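Local coordinates for protein homoserine O-acetyltransferase (Pseudomonas veronii, PDB 5EFZ) that hydrolyses ethyl acetate and other short acetate esters, a step in the breakdown of short-chain methyl ketones, as a homodimeric alpha/beta-hydrolase, at residues S105-T110 and P263-T268; C44-A49 and N97-G102; R326-I331 and L345-A350. All blocks are in the same frame, centred on the assembly; numbering follows the deposited sequence.

Contact 1: S105-T110 and P263-T268; sequences SSASNT and PNNLLT. With EDO (1,2-ethanediol), chain L.
A buried, largely polar loop-to-helix contact joins Ser108 and Asn265 where the long connection after strand 92-96 meets the start of helix 263-274. The amide of Asn265 does most of the work. Its ND2 gives a nearly straight bond to Ser108 OG at 2.8 Å (169° at the hydrogen), and the hydroxyl lies almost in the amide plane. Ser108 OG stands between its own backbone N and carbonyl carbon (chi1 63°), which brings it to the amide nitrogen. At the other end, Asn265 OD1 takes a weak bond from Ser108 N at 3.3 Å; one strong and one weak bond from a single residue engage both ends of the amide, which should limit its rotation. A water adds to the grip: it accepts from Ala107 N, donates to Asn265 OD1 at 3.0 Å and is hydrogen-bonded to Thr268 OG1, one helical turn further on.

Beside this polar strip the methyl of Ala107 presses on the CB of Asn264 at 3.7 Å. An ethanediol, probably from the crystallisation liquor, lies next to the pair, its O1 donating to Asn264 O. The loop is braced from within: Ser106 N donates to Asn109 OD1 at 2.8 Å, while Ser106 O receives Thr110 OG1 and Asn109 N from opposite faces of its plane. On its far side, helix 263-274 packs against helix 182-196. In the alpha/beta-hydrolase fold, an asparagine near the start of a helix of the long insertion after strand 170-174 is thereby joined to a connection of the core.

Contact 2: C44-A49 and N97-G102; sequences CLLAVA and NQIGNG
With CG beside its backbone N (chi1 -71°) and the amide turned by a chi2 of -86°, Asn97 brings its ND2 back toward the same acceptor that its main chain uses, Ala47 O. The main-chain N-H arrives nearly along the C=O axis, at 3.0 Å from Asn97 N to Ala47 O. The side chain comes in quite differently: Asn97 ND2 sits 2.8 Å from Ala47 O, well above the carbonyl plane and off the lone pairs, although the oxygen lies close to the plane of the asparagine amide. One buried oxygen is thus gripped twice by a single residue, and the methyl of Ala47 lies against the amide, with CB 3.5 Å from Asn97 ND2.

The main-chain bond continues the antiparallel pairing of strands 45-51 and 92-96, part of the central sheet of the alpha/beta-hydrolase fold, just past the end of the second strand. There the chain leaves in a type II turn from Gln98 to Asn101, closed by Asn101 N on Gln98 O at 3.1 Å. Gly100 takes the third position with a positive phi, as is usual in type II turns. The turn is tied back to the amide of Asn97, whose OD1 accepts from Asn101 ND2 at 2.9 Å and also from Ser72 N.

Toward the start of strand 45-51 the contact becomes apolar. Cys44 SG meets the CD1 of Ile99 at 3.9 Å, and Leu46 CD2 reaches Ile99 CG1 at the same distance, the two branched chains crossing obliquely. Leu46 also packs on Ala130 and Leu134 of helix 124-139.

Contact 3: R326-I331 and L345-A350; sequences RPLRSI and LDQLDA
Hydrogen bonds between the amide of Gln347 and the main chain of Arg329 hold this contact together. Gln347 OE1 accepts from Arg329 N at 2.9 Å with an almost straight N-H (176°), and Gln347 NE2 donates to Arg329 O, also at 2.9 Å. Each acceptor is met in its carbonyl plane, on a lone pair. The amide therefore pairs with both polar groups of one residue, as a neighbouring strand might, and its flat end is fixed against rotation. Gln347 reaches the loop because its chain runs extended beyond CG (chi2 168°). A water extends the network, donating to Gln347 OE1 at 2.6 Å and to Pro327 O.

The setting is the far edge of the alpha/beta-hydrolase sheet: the loop leaves strand 324-325, the outermost strand at this end, and helix 342-356 lies alongside it. The same loop leads on to the inferred catalytic His334, and the side chain of Leu328 lies about 9 Å from that of the inferred catalytic Asp305.

Apolar packing fills the inner side. The CD2 methyl of Leu328 rests against the helix backbone, 3.9 Å from Leu348 N, and approaches Leu348 CB at 4.2 Å; both leucines touch Met300 of strand 296-300. The CB of Arg329 touches the end of the glutamine amide, 3.8 Å from Gln347 OE1, and the two side chains cross at about a right angle.

Contacts 2, 1 and 3 follow one another along the chain, each closing before the next opens. Contacts 1 and 2 are neighbours, their centres about 11 Å apart, and share the long connection that leaves strand 92-96: its first residues meet strand 45-51, and those after Ser105 meet helix 263-274. They touch directly, Ser105 N lying 2.8 Å from Leu45 O and Ser105 O 2.9 Å from Gly100 N, both probable hydrogen bonds. Contact 3 lies across the chain's centre, about 32 Å from contact 1 and about 28 Å from contact 2 between centres, by the last strand, 324-325. In all three, loops leaving strands of one sheet are tied to neighbouring elements by asparagine or glutamine amides.

Contact 1: S105-T110 and P263-T268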
loop_
_atom_site.group_PDB
_atom_site.type_symbol
_atom_site.label_atom_id
_atom_site.label_comp_id
_atom_site.label_asym_id
_atom_site.label_seq_id
_atom_site.Cartn_x
_atom_site.Cartn_y
_atom_site.Cartn_z
ATOM N N SER A 105 -5.086 17.522 -25.731
ATOM C CA SER A 105 -3.904 18.384 -25.600
ATOM C C SER A 105 -3.093 17.988 -24.391
ATOM O O SER A 105 -3.631 17.898 -23.303
ATOM C CB SER A 105 -4.317 19.850 -25.481
ATOM O OG SER A 105 -4.802 20.316 -26.720
ATOM N N SER A 106 -1.796 17.762 -24.588
ATOM C CA SER A 106 -0.934 17.205 -23.569
ATOM C C SER A 106 0.523 17.642 -23.784
ATOM O O SER A 106 0.868 18.195 -24.831
ATOM C CB SER A 106 -0.997 15.665 -23.583
ATOM O OG SER A 106 -2.334 15.181 -23.488
ATOM N N ALA A 107 1.361 17.390 -22.794
ATOM C CA ALA A 107 2.806 17.665 -22.915
ATOM C C ALA A 107 3.370 17.017 -24.183
ATOM O O ALA A 107 4.252 17.571 -24.848
ATOM C CB ALA A 107 3.568 17.130 -21.650
ATOM N N SER A 108 2.846 15.842 -24.526
ATOM C CA SER A 108 3.459 15.063 -25.599
ATOM C C SER A 108 3.043 15.493 -26.999
ATOM O O SER A 108 3.613 15.017 -27.970
ATOM C CB SER A 108 3.142 13.576 -25.433
ATOM O OG SER A 108 1.740 13.338 -25.546
ATOM N N ASN A 109 2.079 16.397 -27.123
ATOM C CA ASN A 109 1.593 16.753 -28.451
ATOM C C ASN A 109 1.279 18.244 -28.622
ATOM O O ASN A 109 0.634 18.628 -29.600
ATOM C CB ASN A 109 0.347 15.908 -28.788
ATOM C CG ASN A 109 -0.809 16.145 -27.816
ATOM O OD1 ASN A 109 -0.932 17.231 -27.249
ATOM N ND2 ASN A 109 -1.687 15.125 -27.641
ATOM N N THR A 110 1.734 19.085 -27.688
ATOM C CA THR A 110 1.454 20.513 -27.780
ATOM C C THR A 110 2.756 21.295 -28.034
ATOM O O THR A 110 3.822 20.900 -27.548
ATOM C CB THR A 110 0.754 21.035 -26.505
ATOM O OG1 THR A 110 -0.434 20.252 -26.253
ATOM C CG2 THR A 110 0.355 22.500 -26.669
ATOM N N PRO A 263 6.306 9.691 -19.799
ATOM C CA PRO A 263 6.496 10.152 -18.415
ATOM C C PRO A 263 5.901 11.549 -18.156
ATOM O O PRO A 263 5.236 11.716 -17.126
ATOM C CB PRO A 263 8.033 10.173 -18.262
ATOM C CG PRO A 263 8.525 9.100 -19.191
ATOM C CD PRO A 263 7.539 9.111 -20.376
ATOM N N ASN A 264 6.092 12.512 -19.064
ATOM C CA ASN A 264 5.531 13.848 -18.817
ATOM C C ASN A 264 4.000 13.792 -18.727
ATOM O O ASN A 264 3.402 14.424 -17.845
ATOM C CB ASN A 264 5.948 14.846 -19.889
ATOM C CG ASN A 264 7.413 15.257 -19.746
ATOM O OD1 ASN A 264 7.955 15.294 -18.633
ATOM N ND2 ASN A 264 8.058 15.507 -20.864
ATOM N N ASN A 265 3.352 13.048 -19.618
ATOM C CA ASN A 265 1.877 12.907 -19.491
ATOM C C ASN A 265 1.420 12.259 -18.166
ATOM O O ASN A 265 0.424 12.681 -17.533
ATOM C CB ASN A 265 1.309 12.091 -20.659
ATOM C CG ASN A 265 1.412 12.803 -21.986
ATOM O OD1 ASN A 265 1.676 14.025 -22.065
ATOM N ND2 ASN A 265 1.238 12.031 -23.069
ATOM N N LEU A 266 2.111 11.218 -17.723
ATOM C CA LEU A 266 1.757 10.601 -16.451
ATOM C C LEU A 266 1.886 11.617 -15.294
ATOM O O LEU A 266 1.041 11.643 -14.382
ATOM C CB LEU A 266 2.643 9.362 -16.175
ATOM C CG LEU A 266 2.435 8.208 -17.162
ATOM C CD1 LEU A 266 3.395 7.051 -16.836
ATOM C CD2 LEU A 266 0.986 7.709 -17.089
ATOM N N LEU A 267 2.926 12.439 -15.326
ATOM C CA LEU A 267 3.133 13.434 -14.258
ATOM C C LEU A 267 2.028 14.506 -14.296
ATOM O O LEU A 267 1.578 14.987 -13.246
ATOM C CB LEU A 267 4.519 14.094 -14.386
ATOM C CG LEU A 267 5.729 13.155 -14.196
ATOM C CD1 LEU A 267 7.026 13.985 -14.237
ATOM C CD2 LEU A 267 5.653 12.373 -12.909
ATOM N N THR A 268 1.569 14.867 -15.494
ATOM C CA THR A 268 0.451 15.819 -15.596
ATOM C C THR A 268 -0.797 15.248 -14.921
ATOM O O THR A 268 -1.478 15.942 -14.168
ATOM C CB THR A 268 0.126 16.167 -17.077
ATOM O OG1 THR A 268 1.295 16.739 -17.679
ATOM C CG2 THR A 268 -1.000 17.182 -17.200
HETATM C C1 EDO L . 4.688 18.002 -17.947
HETATM O O1 EDO L . 4.348 17.205 -16.783
HETATM C C2 EDO L . 4.902 19.499 -17.663
HETATM O O2 EDO L . 4.344 20.002 -16.432
HETATM O O HOH W 1 0.546 16.165 -20.351
#

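Contact 2: C44-A49 and N97-G102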
loop_
_atom_site.group_PDB
_atom_site.type_symbol
_atom_site.label_atom_id
_atom_site.label_comp_id
_atom_site.label_asym_id
_atom_site.label_seq_id
_atom_site.Cartn_x
_atom_site.Cartn_y
_atom_site.Cartn_z
ATOM N N CYS A 44 -7.363 24.318 -26.898
ATOM C CA CYS A 44 -7.487 23.078 -26.166
ATOM C C CYS A 44 -8.194 22.084 -27.074
ATOM O O CYS A 44 -9.331 22.326 -27.485
ATOM C CB CYS A 44 -8.253 23.295 -24.860
ATOM S SG CYS A 44 -8.481 21.785 -23.903
ATOM N N LEU A 45 -7.490 21.010 -27.434
ATOM C CA LEU A 45 -8.069 19.937 -28.232
ATOM C C LEU A 45 -8.490 18.801 -27.313
ATOM O O LEU A 45 -7.694 18.295 -26.516
ATOM C CB LEU A 45 -7.070 19.416 -29.260
ATOM C CG LEU A 45 -6.412 20.401 -30.209
ATOM C CD1 LEU A 45 -5.587 19.644 -31.215
ATOM C CD2 LEU A 45 -7.434 21.249 -30.903
ATOM N N LEU A 46 -9.751 18.404 -27.409
ATOM C CA LEU A 46 -10.234 17.276 -26.646
ATOM C C LEU A 46 -10.458 16.111 -27.593
ATOM O O LEU A 46 -11.131 16.269 -28.625
ATOM C CB LEU A 46 -11.549 17.623 -25.922
ATOM C CG LEU A 46 -11.476 18.710 -24.856
ATOM C CD1 LEU A 46 -12.908 18.928 -24.284
ATOM C CD2 LEU A 46 -10.463 18.325 -23.732
ATOM N N ALA A 47 -9.882 14.963 -27.241
ATOM C CA ALA A 47 -10.125 13.705 -27.945
ATOM C C ALA A 47 -11.400 13.064 -27.403
ATOM O O ALA A 47 -11.491 12.759 -26.201
ATOM C CB ALA A 47 -8.941 12.750 -27.789
ATOM N N VAL A 48 -12.369 12.873 -28.292
ATOM C CA VAL A 48 -13.721 12.474 -27.903
ATOM C C VAL A 48 -14.165 11.253 -28.704
ATOM O O VAL A 48 -14.046 11.217 -29.931
ATOM C CB VAL A 48 -14.757 13.620 -28.146
ATOM C CG1 VAL A 48 -16.154 13.205 -27.642
ATOM C CG2 VAL A 48 -14.313 14.933 -27.503
ATOM N N ALA A 49 -14.733 10.269 -28.024
ATOM C CA ALA A 49 -15.290 9.107 -28.717
ATOM C C ALA A 49 -16.768 9.094 -28.386
ATOM O O ALA A 49 -17.128 9.262 -27.236
ATOM C CB ALA A 49 -14.592 7.793 -28.264
ATOM N N ASN A 97 -11.422 12.301 -23.281
ATOM C CA ASN A 97 -10.068 12.087 -22.759
ATOM C C ASN A 97 -9.544 13.273 -21.948
ATOM O O ASN A 97 -9.652 14.437 -22.372
ATOM C CB ASN A 97 -9.119 11.791 -23.923
ATOM C CG ASN A 97 -9.369 10.413 -24.530
ATOM O OD1 ASN A 97 -8.819 9.416 -24.050
ATOM N ND2 ASN A 97 -10.176 10.357 -25.611
ATOM N N GLN A 98 -8.985 12.973 -20.786
ATOM C CA GLN A 98 -8.358 13.984 -19.941
ATOM C C GLN A 98 -7.367 14.827 -20.695
ATOM O O GLN A 98 -6.561 14.300 -21.475
ATOM C CB GLN A 98 -7.608 13.318 -18.788
ATOM C CG GLN A 98 -8.447 13.005 -17.566
ATOM C CD GLN A 98 -7.498 12.591 -16.426
ATOM O OE1 GLN A 98 -6.484 13.254 -16.179
ATOM N NE2 GLN A 98 -7.789 11.467 -15.788
ATOM N N ILE A 99 -7.387 16.126 -20.430
ATOM C CA ILE A 99 -6.263 16.983 -20.792
ATOM C C ILE A 99 -5.016 16.400 -20.171
ATOM O O ILE A 99 -4.969 16.175 -18.951
ATOM C CB ILE A 99 -6.483 18.428 -20.293
ATOM C CG1 ILE A 99 -7.764 18.999 -20.946
ATOM C CG2 ILE A 99 -5.262 19.319 -20.631
ATOM C CD1 ILE A 99 -8.226 20.318 -20.322
ATOM N N GLY A 100 -3.981 16.168 -20.976
ATOM C CA GLY A 100 -2.754 15.624 -20.421
ATOM C C GLY A 100 -2.582 14.133 -20.651
ATOM O O GLY A 100 -1.517 13.588 -20.338
ATOM N N ASN A 101 -3.595 13.459 -21.197
ATOM C CA ASN A 101 -3.513 11.999 -21.293
ATOM C C ASN A 101 -2.868 11.480 -22.576
ATOM O O ASN A 101 -2.840 10.259 -22.796
ATOM C CB ASN A 101 -4.925 11.366 -21.135
ATOM C CG ASN A 101 -5.672 11.183 -22.467
ATOM O OD1 ASN A 101 -5.603 12.021 -23.386
ATOM N ND2 ASN A 101 -6.435 10.096 -22.552
ATOM N N GLY A 102 -2.362 12.395 -23.410
ATOM C CA GLY A 102 -1.691 12.033 -24.660
ATOM C C GLY A 102 -2.559 12.045 -25.909
ATOM O O GLY A 102 -2.036 12.092 -27.036
#

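Contact 3: R326-I331 and L345-A350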
loop_
_atom_site.group_PDB
_atom_site.type_symbol
_atom_site.label_atom_id
_atom_site.label_comp_id
_atom_site.label_asym_id
_atom_site.label_seq_id
_atom_site.Cartn_x
_atom_site.Cartn_y
_atom_site.Cartn_z
ATOM N N ARG A 326 -23.320 2.482 -2.427
ATOM C CA ARG A 326 -23.379 1.163 -3.051
ATOM C C ARG A 326 -21.982 0.611 -3.386
ATOM O O ARG A 326 -21.559 0.651 -4.528
ATOM C CB ARG A 326 -24.228 1.230 -4.314
ATOM C CG ARG A 326 -25.735 1.364 -3.971
ATOM C CD ARG A 326 -26.570 1.754 -5.136
ATOM N NE ARG A 326 -28.004 1.798 -4.808
ATOM C CZ ARG A 326 -28.936 1.069 -5.408
ATOM N NH1 ARG A 326 -28.586 0.213 -6.346
ATOM N NH2 ARG A 326 -30.219 1.192 -5.068
ATOM N N PRO A 327 -21.295 0.075 -2.380
ATOM C CA PRO A 327 -19.938 -0.438 -2.650
ATOM C C PRO A 327 -19.988 -1.604 -3.643
ATOM O O PRO A 327 -20.934 -2.413 -3.580
ATOM C CB PRO A 327 -19.451 -0.932 -1.281
ATOM C CG PRO A 327 -20.391 -0.357 -0.284
ATOM C CD PRO A 327 -21.716 -0.164 -0.995
ATOM N N LEU A 328 -18.969 -1.697 -4.493
ATOM C CA LEU A 328 -18.777 -2.823 -5.393
ATOM C C LEU A 328 -17.929 -3.866 -4.672
ATOM O O LEU A 328 -16.863 -3.534 -4.154
ATOM C CB LEU A 328 -18.071 -2.375 -6.672
ATOM C CG LEU A 328 -18.900 -1.373 -7.480
ATOM C CD1 LEU A 328 -18.041 -0.843 -8.594
ATOM C CD2 LEU A 328 -20.130 -2.086 -8.061
ATOM N N ARG A 329 -18.368 -5.113 -4.649
ATOM C CA ARG A 329 -17.646 -6.128 -3.868
ATOM C C ARG A 329 -16.635 -6.763 -4.806
ATOM O O ARG A 329 -17.028 -7.454 -5.755
ATOM C CB ARG A 329 -18.607 -7.190 -3.307
ATOM C CG ARG A 329 -19.586 -6.628 -2.286
ATOM C CD ARG A 329 -20.781 -7.537 -2.006
ATOM N NE ARG A 329 -21.574 -6.892 -0.964
ATOM C CZ ARG A 329 -21.708 -7.336 0.285
ATOM N NH1 ARG A 329 -21.182 -8.492 0.648
ATOM N NH2 ARG A 329 -22.417 -6.634 1.156
ATOM N N SER A 330 -15.348 -6.519 -4.575
ATOM C CA SER A 330 -14.330 -7.132 -5.410
ATOM C C SER A 330 -12.985 -7.162 -4.706
ATOM O O SER A 330 -12.475 -6.111 -4.305
ATOM C CB SER A 330 -14.178 -6.355 -6.737
ATOM O OG SER A 330 -13.108 -6.931 -7.476
ATOM N N ILE A 331 -12.395 -8.346 -4.587
ATOM C CA ILE A 331 -11.051 -8.421 -4.008
ATOM C C ILE A 331 -10.001 -7.913 -5.000
ATOM O O ILE A 331 -8.812 -7.836 -4.653
ATOM C CB ILE A 331 -10.696 -9.857 -3.559
ATOM C CG1 ILE A 331 -10.661 -10.802 -4.763
ATOM C CG2 ILE A 331 -11.689 -10.359 -2.464
ATOM C CD1 ILE A 331 -10.087 -12.146 -4.449
ATOM N N LEU A 345 -18.143 -6.246 -12.576
ATOM C CA LEU A 345 -18.834 -5.629 -13.732
ATOM C C LEU A 345 -20.345 -5.910 -13.728
ATOM O O LEU A 345 -21.132 -5.036 -14.091
ATOM C CB LEU A 345 -18.240 -6.122 -15.056
ATOM C CG LEU A 345 -16.775 -5.642 -15.272
ATOM C CD1 LEU A 345 -16.249 -6.124 -16.598
ATOM C CD2 LEU A 345 -16.636 -4.121 -15.195
ATOM N N ASP A 346 -20.733 -7.130 -13.340
ATOM C CA ASP A 346 -22.145 -7.484 -13.295
ATOM C C ASP A 346 -22.849 -6.656 -12.212
ATOM O O ASP A 346 -23.932 -6.115 -12.454
ATOM C CB ASP A 346 -22.303 -8.984 -13.056
ATOM C CG ASP A 346 -23.735 -9.440 -13.147
ATOM O OD1 ASP A 346 -24.255 -9.543 -14.276
ATOM O OD2 ASP A 346 -24.338 -9.712 -12.081
ATOM N N GLN A 347 -22.222 -6.513 -11.038
ATOM C CA GLN A 347 -22.821 -5.667 -9.996
ATOM C C GLN A 347 -22.969 -4.235 -10.466
ATOM O O GLN A 347 -23.998 -3.568 -10.235
ATOM C CB GLN A 347 -21.974 -5.670 -8.726
ATOM C CG GLN A 347 -21.671 -6.999 -8.116
ATOM C CD GLN A 347 -20.587 -6.825 -7.047
ATOM O OE1 GLN A 347 -20.647 -5.885 -6.231
ATOM N NE2 GLN A 347 -19.580 -7.693 -7.079
ATOM N N LEU A 348 -21.925 -3.732 -11.114
ATOM C CA LEU A 348 -21.945 -2.350 -11.555
ATOM C C LEU A 348 -23.067 -2.097 -12.551
ATOM O O LEU A 348 -23.738 -1.053 -12.485
ATOM C CB LEU A 348 -20.601 -1.975 -12.196
ATOM C CG LEU A 348 -20.523 -0.531 -12.702
ATOM C CD1 LEU A 348 -20.740 0.450 -11.552
ATOM C CD2 LEU A 348 -19.160 -0.283 -13.333
ATOM N N ASP A 349 -23.258 -3.034 -13.490
ATOM C CA ASP A 349 -24.306 -2.860 -14.503
ATOM C C ASP A 349 -25.668 -2.773 -13.832
ATOM O O ASP A 349 -26.549 -1.986 -14.270
ATOM C CB ASP A 349 -24.298 -4.009 -15.532
ATOM C CG ASP A 349 -23.336 -3.747 -16.702
ATOM O OD1 ASP A 349 -22.966 -2.568 -16.933
ATOM O OD2 ASP A 349 -22.949 -4.718 -17.394
ATOM N N ALA A 350 -25.847 -3.594 -12.797
ATOM C CA ALA A 350 -27.131 -3.654 -12.086
ATOM C C ALA A 350 -27.392 -2.326 -11.359
ATOM O O ALA A 350 -28.503 -1.775 -11.431
ATOM C CB ALA A 350 -27.160 -4.836 -11.112
HETATM O O HOH W 2 -22.435 -4.203 -5.274
#